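Local coordinates for protein lectin (Lotus tetragonolobus, PDB 2EIG) that probably binds L-fucosyl-containing sugars as a tetrameric legume seed lectin that carries calcium and manganese ions, at residues G57-F62 / E189-T194. Residues are numbered along the deposited sequence; the frame is centred on the assembly and turned at random.
Sequences GNVASF and EIDLKT
With chi1 at 180°, Val59 swings CG1 opposite its backbone N and straddles the first turn of the short helix 192-195: CG1 rests on Leu192 CB at 3.9 Å, while CG2 lies 3.7 Å from Lys193 CB. The two branches thus divide one valine between neighbouring helical residues, an example of how the jelly-roll sandwich of legume lectins seats a rare helical turn against the segment leading into strand 61-72. Leu192 continues inward, its CD1 meeting Phe62 CE2 at the ring's edge, in the ring plane, at 4.0 Å. Leu86 of strand 81-88, in the other sheet, touches both side chains, so this end belongs to the core between the sheets. At the outer end, Lys193 runs extended along Gly57 until it bends at chi4, which leaves NZ 4.0 Å from Gly57 CA; the same lysine makes a cation-pi contact with Trp52. Ala60 O, buried here, finds no polar partner, its nearest neighbour across the contact being Leu192 CD1. The helix start is fixed by Asp191 as N-cap: its OD2 accepts Lys193 N at 3.2 Å on the carboxylate's anti side, somewhat out of its plane, through a bent N-H...O angle of 139°.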
# COMPACT_ATOMS: atom_id res chain seq x y z
N GLY A 57 -5.63 11.33 -16.80
CA GLY A 57 -5.59 10.09 -16.05
C GLY A 57 -5.47 10.36 -14.55
O GLY A 57 -5.26 9.43 -13.81
N ASN A 58 -5.56 11.63 -14.14
CA ASN A 58 -5.54 12.03 -12.71
C ASN A 58 -6.74 11.49 -11.94
O ASN A 58 -7.82 11.44 -12.47
CB ASN A 58 -5.47 13.56 -12.54
CG ASN A 58 -4.08 14.13 -12.89
OD1 ASN A 58 -3.94 15.30 -13.27
ND2 ASN A 58 -3.05 13.30 -12.77
N VAL A 59 -6.52 11.08 -10.69
CA VAL A 59 -7.58 10.62 -9.80
C VAL A 59 -7.67 11.60 -8.63
O VAL A 59 -6.63 12.15 -8.18
CB VAL A 59 -7.29 9.21 -9.31
CG1 VAL A 59 -8.39 8.70 -8.35
CG2 VAL A 59 -7.07 8.27 -10.52
N ALA A 60 -8.89 11.85 -8.16
CA ALA A 60 -9.11 12.76 -7.02
C ALA A 60 -8.54 12.24 -5.70
O ALA A 60 -8.52 11.01 -5.43
CB ALA A 60 -10.67 13.11 -6.86
N SER A 61 -8.09 13.18 -4.86
CA SER A 61 -7.91 12.86 -3.45
C SER A 61 -9.10 13.40 -2.71
O SER A 61 -9.72 14.39 -3.13
CB SER A 61 -6.62 13.48 -2.87
OG SER A 61 -5.52 12.80 -3.40
N PHE A 62 -9.43 12.78 -1.59
CA PHE A 62 -10.42 13.39 -0.74
C PHE A 62 -10.15 13.11 0.71
O PHE A 62 -9.39 12.20 1.08
CB PHE A 62 -11.87 13.05 -1.14
CG PHE A 62 -12.26 11.57 -0.97
CD1 PHE A 62 -12.68 11.07 0.27
CD2 PHE A 62 -12.26 10.72 -2.07
CE1 PHE A 62 -13.05 9.72 0.42
CE2 PHE A 62 -12.61 9.37 -1.93
CZ PHE A 62 -13.02 8.88 -0.68
N GLU A 189 -5.71 -0.32 -0.22
CA GLU A 189 -5.37 0.20 -1.51
C GLU A 189 -6.54 0.04 -2.47
O GLU A 189 -7.05 -1.06 -2.65
CB GLU A 189 -4.14 -0.51 -2.04
CG GLU A 189 -3.58 0.22 -3.22
CD GLU A 189 -3.40 -0.69 -4.38
OE1 GLU A 189 -2.92 -1.83 -4.12
OE2 GLU A 189 -3.72 -0.26 -5.51
N ILE A 190 -6.97 1.16 -3.08
CA ILE A 190 -8.07 1.10 -4.06
C ILE A 190 -7.78 2.10 -5.17
O ILE A 190 -7.65 3.31 -4.90
CB ILE A 190 -9.47 1.48 -3.44
CG1 ILE A 190 -9.71 0.77 -2.14
CG2 ILE A 190 -10.62 1.22 -4.46
CD1 ILE A 190 -10.99 1.19 -1.42
N ASP A 191 -7.67 1.64 -6.41
CA ASP A 191 -7.62 2.56 -7.53
C ASP A 191 -9.04 2.97 -7.93
O ASP A 191 -9.73 2.19 -8.59
CB ASP A 191 -6.90 1.94 -8.75
CG ASP A 191 -6.39 3.00 -9.74
OD1 ASP A 191 -5.30 2.77 -10.32
OD2 ASP A 191 -7.04 4.07 -9.93
N LEU A 192 -9.47 4.17 -7.52
CA LEU A 192 -10.83 4.65 -7.82
C LEU A 192 -11.11 4.63 -9.29
O LEU A 192 -12.23 4.39 -9.70
CB LEU A 192 -11.07 6.08 -7.29
CG LEU A 192 -11.12 6.28 -5.80
CD1 LEU A 192 -11.56 7.71 -5.41
CD2 LEU A 192 -11.99 5.20 -5.11
N LYS A 193 -10.10 4.87 -10.11
CA LYS A 193 -10.30 4.94 -11.57
C LYS A 193 -10.46 3.54 -12.16
O LYS A 193 -11.00 3.44 -13.26
CB LYS A 193 -9.18 5.73 -12.26
CG LYS A 193 -9.35 6.03 -13.75
CD LYS A 193 -8.09 6.65 -14.38
CE LYS A 193 -8.33 6.93 -15.89
NZ LYS A 193 -7.23 6.49 -16.85
N THR A 194 -10.05 2.47 -11.46
CA THR A 194 -10.29 1.10 -11.99
C THR A 194 -11.71 0.67 -11.69
O THR A 194 -12.35 -0.03 -12.47
CB THR A 194 -9.30 -0.02 -11.50
OG1 THR A 194 -9.17 -0.01 -10.07
CG2 THR A 194 -7.88 0.06 -12.15